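Local coordinates for protein cytochrome P450 (Zobellia galactanivorans, PDB 6G5O) that belongs to the cytochrome P450 family of haem proteins and holds a protoporphyrin IX iron group within a largely helical fold, at residues F48-V53 and M270-T275; E121-F126 and H376-K381. All blocks are in the same frame, centred on the assembly; numbering follows the deposited sequence.

Contact 1: residues F48-V53 and M270-T275; sequences FQSGAV and MGRVVT. With HEM (protoporphyrin IX containing Fe), chain C.
Arg272 turns its CG anti to its own carbonyl carbon (chi1 -61°) and bends again at chi2, which lays the side chain along the backbone carbonyls of Phe48 and Gln49 and past Ser50 OG and carries the guanidinium to a haem propionate. The setting is an antiparallel beta pairing at the edge of the five-stranded mixed sheet of the P450 fold, where the short strand 48-49 lies against strand 270-274. Two backbone bonds define the register: Gln49 N to Val273 O at 3.0 Å and Val273 N to Gln49 O at 3.1 Å, both nearly straight, make Gln49 and Val273 a hydrogen-bonded pair. Phe48 and Val274 form the adjacent non-hydrogen-bonded pair on the other face, their side chains running side by side with Val274 CG2 at the edge of the phenyl ring; Ile291 of the next strand touches both. Across the sheet, the extended Gln49 side chain passes obliquely over Thr275, with CD 3.8 Å from Thr275 CG2, while Ala52 CB meets Val273 CG2.

Several bonds grip the guanidinium. Gly271 O accepts from NH1 almost within its plane, which should limit rotation of the group, and a water bridges Arg272 NE to Phe48 O. Ser50 OG merely lies over one face, near NE but at a poor angle. The haem is also hydrogen-bonded to His80, Arg84 and His328. Two bonds join Arg272 to the propionate, consistent with mutual charge stabilisation: Arg272 NH1 reaches HEM O1A at 3.1 Å with a bent N-H angle of 143°, and Arg272 NH2 reaches HEM O2A at 2.9 Å, nearly straight at 172°.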
loop_
_atom_site.group_PDB
_atom_site.type_symbol
_atom_site.label_atom_id
_atom_site.label_comp_id
_atom_site.label_asym_id
_atom_site.label_seq_id
_atom_site.Cartn_x
_atom_site.Cartn_y
_atom_site.Cartn_z
ATOM N N PHE A 48 -3.850 -2.573 21.886
ATOM C CA PHE A 48 -2.924 -2.846 20.764
ATOM C C PHE A 48 -2.396 -1.522 20.153
ATOM O O PHE A 48 -3.029 -0.915 19.246
ATOM C CB PHE A 48 -3.634 -3.716 19.704
ATOM C CG PHE A 48 -4.280 -4.956 20.264
ATOM C CD1 PHE A 48 -3.502 -6.069 20.589
ATOM C CD2 PHE A 48 -5.657 -5.020 20.454
ATOM C CE1 PHE A 48 -4.090 -7.211 21.110
ATOM C CE2 PHE A 48 -6.261 -6.163 20.957
ATOM C CZ PHE A 48 -5.475 -7.256 21.295
ATOM N N GLN A 49 -1.248 -1.073 20.671
ATOM C CA GLN A 49 -0.776 0.278 20.421
ATOM C C GLN A 49 0.100 0.381 19.175
ATOM O O GLN A 49 0.740 -0.611 18.784
ATOM C CB GLN A 49 -0.057 0.828 21.653
ATOM C CG GLN A 49 1.455 0.721 21.645
ATOM C CD GLN A 49 2.077 1.238 22.955
ATOM O OE1 GLN A 49 1.518 2.096 23.659
ATOM N NE2 GLN A 49 3.219 0.695 23.288
ATOM N N SER A 50 0.103 1.566 18.547
ATOM C CA SER A 50 1.034 1.877 17.444
ATOM C C SER A 50 2.199 2.773 17.895
ATOM O O SER A 50 3.251 2.837 17.228
ATOM C CB SER A 50 0.295 2.537 16.256
ATOM O OG SER A 50 -0.689 1.669 15.742
ATOM N N GLY A 51 2.016 3.417 19.042
ATOM C CA GLY A 51 3.003 4.353 19.587
ATOM C C GLY A 51 4.195 3.699 20.262
ATOM O O GLY A 51 4.516 4.031 21.381
ATOM N N ALA A 52 4.862 2.786 19.563
ATOM C CA ALA A 52 5.964 2.048 20.123
ATOM C C ALA A 52 7.326 2.679 19.764
ATOM O O ALA A 52 7.401 3.709 19.119
ATOM C CB ALA A 52 5.908 0.607 19.630
ATOM N N VAL A 53 8.399 2.048 20.205
ATOM C CA VAL A 53 9.721 2.361 19.760
ATOM C C VAL A 53 9.740 2.315 18.241
ATOM O O VAL A 53 9.284 1.343 17.637
ATOM C CB VAL A 53 10.769 1.396 20.406
ATOM C CG1 VAL A 53 12.088 1.362 19.643
ATOM C CG2 VAL A 53 11.014 1.818 21.858
ATOM N N MET A 270 0.362 -5.779 9.472
ATOM C CA MET A 270 1.040 -4.750 10.207
ATOM C C MET A 270 0.969 -5.059 11.691
ATOM O O MET A 270 -0.062 -5.491 12.199
ATOM C CB MET A 270 0.413 -3.374 9.932
ATOM C CG MET A 270 1.250 -2.216 10.496
ATOM S SD MET A 270 2.986 -2.210 9.944
ATOM C CE MET A 270 2.785 -1.929 8.172
ATOM N N GLY A 271 2.057 -4.818 12.400
ATOM C CA GLY A 271 2.069 -5.130 13.803
ATOM C C GLY A 271 1.425 -4.098 14.680
ATOM O O GLY A 271 1.186 -2.962 14.258
ATOM N N ARG A 272 1.173 -4.519 15.923
ATOM C CA ARG A 272 0.889 -3.655 17.055
ATOM C C ARG A 272 1.647 -4.236 18.283
ATOM O O ARG A 272 2.050 -5.409 18.290
ATOM C CB ARG A 272 -0.597 -3.653 17.356
ATOM C CG ARG A 272 -1.500 -3.148 16.248
ATOM C CD ARG A 272 -1.463 -1.632 16.163
ATOM N NE ARG A 272 -2.490 -1.044 15.287
ATOM C CZ ARG A 272 -2.343 -0.841 13.973
ATOM N NH1 ARG A 272 -1.245 -1.231 13.319
ATOM N NH2 ARG A 272 -3.329 -0.257 13.296
ATOM N N VAL A 273 1.809 -3.430 19.322
ATOM C CA VAL A 273 2.425 -3.885 20.571
ATOM C C VAL A 273 1.341 -4.025 21.636
ATOM O O VAL A 273 0.557 -3.096 21.868
ATOM C CB VAL A 273 3.533 -2.898 21.017
ATOM C CG1 VAL A 273 3.847 -3.018 22.518
ATOM C CG2 VAL A 273 4.769 -3.111 20.152
ATOM N N VAL A 274 1.302 -5.187 22.276
ATOM C CA VAL A 274 0.285 -5.478 23.317
ATOM C C VAL A 274 0.680 -4.774 24.635
ATOM O O VAL A 274 1.825 -4.831 25.036
ATOM C CB VAL A 274 0.155 -7.006 23.555
ATOM C CG1 VAL A 274 -0.955 -7.291 24.554
ATOM C CG2 VAL A 274 -0.102 -7.750 22.250
ATOM N N THR A 275 -0.245 -4.077 25.271
ATOM C CA THR A 275 0.125 -3.226 26.392
ATOM C C THR A 275 -0.250 -3.841 27.728
ATOM O O THR A 275 0.044 -3.271 28.776
ATOM C CB THR A 275 -0.555 -1.832 26.306
ATOM O OG1 THR A 275 -1.978 -1.971 26.362
ATOM C CG2 THR A 275 -0.148 -1.079 25.011
HETATM C CHA HEM C . -1.535 3.242 6.264
HETATM C CHB HEM C . -2.214 -0.052 2.798
HETATM C CHC HEM C . -0.732 3.097 -0.531
HETATM C CHD HEM C . 0.524 6.135 2.949
HETATM C C1A HEM C . -1.869 2.084 5.598
HETATM C C2A HEM C . -2.395 0.911 6.213
HETATM C C3A HEM C . -2.583 0.027 5.246
HETATM C C4A HEM C . -2.174 0.590 4.016
HETATM C CMA HEM C . -3.149 -1.338 5.463
HETATM C CAA HEM C . -2.755 0.673 7.679
HETATM C CBA HEM C . -1.488 0.460 8.492
HETATM C CGA HEM C . -1.796 0.321 9.966
HETATM O O1A HEM C . -0.911 0.557 10.782
HETATM O O2A HEM C . -2.916 -0.007 10.399
HETATM C C1B HEM C . -1.870 0.526 1.593
HETATM C C2B HEM C . -2.114 -0.120 0.363
HETATM C C3B HEM C . -1.677 0.751 -0.608
HETATM C C4B HEM C . -1.186 1.959 0.128
HETATM C CMB HEM C . -2.672 -1.498 0.177
HETATM C CAB HEM C . -1.689 0.705 -2.068
HETATM C CBB HEM C . -2.327 -0.182 -2.805
HETATM C C1C HEM C . -0.260 4.213 0.109
HETATM C C2C HEM C . 0.385 5.282 -0.510
HETATM C C3C HEM C . 0.799 6.131 0.486
HETATM C C4C HEM C . 0.362 5.560 1.708
HETATM C CMC HEM C . 0.586 5.483 -1.979
HETATM C CAC HEM C . 1.492 7.420 0.353
HETATM C CBC HEM C . 1.891 8.019 -0.765
HETATM C C1D HEM C . -0.006 5.588 4.130
HETATM C C2D HEM C . 0.078 6.298 5.419
HETATM C C3D HEM C . -0.507 5.521 6.346
HETATM C C4D HEM C . -0.899 4.305 5.624
HETATM C CMD HEM C . 0.658 7.659 5.602
HETATM C CAD HEM C . -0.669 5.834 7.822
HETATM C CBD HEM C . -2.041 6.390 8.236
HETATM C CGD HEM C . -2.059 6.736 9.737
HETATM O O1D HEM C . -1.140 6.307 10.520
HETATM O O2D HEM C . -2.976 7.460 10.258
HETATM N NA HEM C . -1.693 1.852 4.243
HETATM N NB HEM C . -1.319 1.727 1.414
HETATM N NC HEM C . -0.250 4.363 1.450
HETATM N ND HEM C . -0.602 4.422 4.319
HETATM FE FE HEM C . -0.961 3.134 2.952
HETATM O O HOH W 1 -4.688 -1.379 17.124
HETATM O O HOH W 2 0.963 1.988 3.169
#

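Contact 2: residues E121-F126 and H376-K381; sequences EVVTDF and HNIQIK
This is a helix N-terminus docked on a beta strand: Glu121, the N-cap of helix 122-139, and the first helical residues meet strand 369-384, the middle strand of a three-stranded antiparallel sheet in the P450 fold. The short segments 122-126 and 377-381 cross at 73°, with axes 7.0 Å apart. Just before the helix, Glu121 and Gln379 form a non-hydrogen-bonded antiparallel pair, and Val122 N donates to Ile378 O at 2.9 Å.

Next to this bond, Val122 CG2 lies 3.7 Å from Ile380 CG1, and Val122 CB faces Ile378 CG2. Thr230 of helix 223-238 touches Val122, Val123 and Ile378, so that helix packs against this apolar side. Val123 CG2 rests near His376 O.

The Glu121 side chain serves both elements. With CG anti to the backbone N (chi1 -163°) and a bend at chi2, its carboxylate folds back over the helix start and across Asn377 CB. Glu121 OE1 accepts from Thr124 N at 2.9 Å on the syn side, though tilted out of the carboxylate plane. OE2 is shared: Val123 N approaches from above the carboxylate plane, whereas Ile378 N of the strand reaches Glu121 OE2 on the anti side at 3.0 Å.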
loop_
_atom_site.group_PDB
_atom_site.type_symbol
_atom_site.label_atom_id
_atom_site.label_comp_id
_atom_site.label_asym_id
_atom_site.label_seq_id
_atom_site.Cartn_x
_atom_site.Cartn_y
_atom_site.Cartn_z
ATOM N N GLU A 121 9.085 -5.584 -19.273
ATOM C CA GLU A 121 9.137 -6.152 -17.956
ATOM C C GLU A 121 8.291 -5.213 -17.074
ATOM O O GLU A 121 8.713 -4.109 -16.764
ATOM C CB GLU A 121 10.579 -6.307 -17.446
ATOM C CG GLU A 121 10.690 -7.273 -16.262
ATOM C CD GLU A 121 10.184 -6.645 -14.964
ATOM O OE1 GLU A 121 10.764 -5.626 -14.526
ATOM O OE2 GLU A 121 9.200 -7.156 -14.383
ATOM N N VAL A 122 7.110 -5.677 -16.665
ATOM C CA VAL A 122 6.116 -4.817 -15.996
ATOM C C VAL A 122 6.584 -4.201 -14.670
ATOM O O VAL A 122 6.367 -3.023 -14.433
ATOM C CB VAL A 122 4.789 -5.562 -15.786
ATOM C CG1 VAL A 122 3.810 -4.746 -14.941
ATOM C CG2 VAL A 122 4.159 -5.868 -17.138
ATOM N N VAL A 123 7.229 -4.976 -13.816
ATOM C CA VAL A 123 7.589 -4.468 -12.496
ATOM C C VAL A 123 8.453 -3.199 -12.551
ATOM O O VAL A 123 8.083 -2.180 -11.945
ATOM C CB VAL A 123 8.297 -5.514 -11.641
ATOM C CG1 VAL A 123 8.709 -4.931 -10.296
ATOM C CG2 VAL A 123 7.357 -6.654 -11.400
ATOM N N THR A 124 9.574 -3.254 -13.288
ATOM C CA THR A 124 10.522 -2.129 -13.389
ATOM C C THR A 124 10.219 -1.132 -14.516
ATOM O O THR A 124 10.198 0.084 -14.281
ATOM C CB THR A 124 11.960 -2.651 -13.513
ATOM O OG1 THR A 124 12.225 -3.458 -12.369
ATOM C CG2 THR A 124 12.987 -1.517 -13.553
ATOM N N ASP A 125 9.968 -1.636 -15.722
ATOM C CA ASP A 125 9.761 -0.768 -16.883
ATOM C C ASP A 125 8.393 -0.101 -16.919
ATOM O O ASP A 125 8.208 0.862 -17.660
ATOM C CB ASP A 125 9.931 -1.541 -18.215
ATOM C CG ASP A 125 11.326 -2.198 -18.380
ATOM O OD1 ASP A 125 12.259 -1.970 -17.558
ATOM O OD2 ASP A 125 11.458 -2.970 -19.362
ATOM N N PHE A 126 7.423 -0.617 -16.173
ATOM C CA PHE A 126 6.067 -0.064 -16.225
ATOM C C PHE A 126 5.601 0.410 -14.821
ATOM O O PHE A 126 5.351 1.565 -14.633
ATOM C CB PHE A 126 5.091 -1.086 -16.841
ATOM C CG PHE A 126 3.710 -0.551 -17.053
ATOM C CD1 PHE A 126 2.860 -0.343 -15.981
ATOM C CD2 PHE A 126 3.261 -0.250 -18.314
ATOM C CE1 PHE A 126 1.595 0.168 -16.169
ATOM C CE2 PHE A 126 1.997 0.253 -18.513
ATOM C CZ PHE A 126 1.163 0.460 -17.427
ATOM N N HIS A 376 8.574 -10.569 -8.756
ATOM C CA HIS A 376 9.867 -9.884 -8.817
ATOM C C HIS A 376 10.036 -9.359 -10.231
ATOM O O HIS A 376 10.577 -8.276 -10.448
ATOM C CB HIS A 376 10.998 -10.823 -8.412
ATOM C CG HIS A 376 11.110 -11.042 -6.929
ATOM N ND1 HIS A 376 11.197 -10.005 -6.021
ATOM C CD2 HIS A 376 11.174 -12.179 -6.195
ATOM C CE1 HIS A 376 11.291 -10.490 -4.793
ATOM N NE2 HIS A 376 11.275 -11.808 -4.869
ATOM N N ASN A 377 9.559 -10.121 -11.199
ATOM C CA ASN A 377 9.540 -9.680 -12.584
ATOM C C ASN A 377 8.464 -10.435 -13.347
ATOM O O ASN A 377 8.070 -11.505 -12.944
ATOM C CB ASN A 377 10.940 -9.857 -13.247
ATOM C CG ASN A 377 11.476 -11.279 -13.119
ATOM O OD1 ASN A 377 12.063 -11.670 -12.078
ATOM N ND2 ASN A 377 11.233 -12.077 -14.169
ATOM N N ILE A 378 7.956 -9.854 -14.427
ATOM C CA ILE A 378 6.963 -10.526 -15.246
ATOM C C ILE A 378 6.965 -9.816 -16.551
ATOM O O ILE A 378 6.773 -8.601 -16.580
ATOM C CB ILE A 378 5.528 -10.553 -14.620
ATOM C CG1 ILE A 378 4.495 -11.121 -15.612
ATOM C CG2 ILE A 378 5.061 -9.184 -14.135
ATOM C CD1 ILE A 378 3.331 -11.842 -14.959
ATOM N N GLN A 379 7.182 -10.576 -17.633
ATOM C CA GLN A 379 7.273 -10.004 -18.975
ATOM C C GLN A 379 5.918 -10.131 -19.581
ATOM O O GLN A 379 5.363 -11.220 -19.590
ATOM C CB GLN A 379 8.275 -10.779 -19.866
ATOM C CG GLN A 379 9.738 -10.361 -19.724
ATOM C CD GLN A 379 10.076 -9.068 -20.446
ATOM O OE1 GLN A 379 9.416 -8.673 -21.424
ATOM N NE2 GLN A 379 11.129 -8.418 -19.982
ATOM N N ILE A 380 5.390 -9.042 -20.130
ATOM C CA ILE A 380 4.062 -9.086 -20.688
ATOM C C ILE A 380 4.026 -8.341 -21.992
ATOM O O ILE A 380 4.606 -7.264 -22.117
ATOM C CB ILE A 380 2.985 -8.519 -19.707
ATOM C CG1 ILE A 380 3.069 -9.238 -18.353
ATOM C CG2 ILE A 380 1.588 -8.698 -20.279
ATOM C CD1 ILE A 380 1.944 -8.938 -17.388
ATOM N N LYS A 381 3.298 -8.920 -22.939
ATOM C CA LYS A 381 3.126 -8.365 -24.257
ATOM C C LYS A 381 1.795 -7.635 -24.254
ATOM O O LYS A 381 0.807 -8.196 -23.820
ATOM C CB LYS A 381 3.067 -9.519 -25.267
ATOM C CG LYS A 381 2.811 -9.093 -26.703
ATOM C CD LYS A 381 4.057 -9.163 -27.564
ATOM C CE LYS A 381 3.736 -9.546 -29.019
ATOM N NZ LYS A 381 3.074 -8.455 -29.793
#

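How the contacts relate
Contact 1 and contact 2 lie on opposite sides of the chain's centre, with their own centres 36 Å apart and nearest atoms about 18 Å apart, and share no secondary-structure element. Both bring distant parts of the sequence to a sheet, and their segments alternate along the chain. Contact 1 is buried, with six of eight touching residues enclosed; it joins two strands and directs a cationic side chain to the haem. Contact 2 is only partly buried and lies away from the haem, tying a helix start to a strand. There the charged group is an anion whose acceptors take backbone N-H groups, rather than a guanidinium donating to a cofactor.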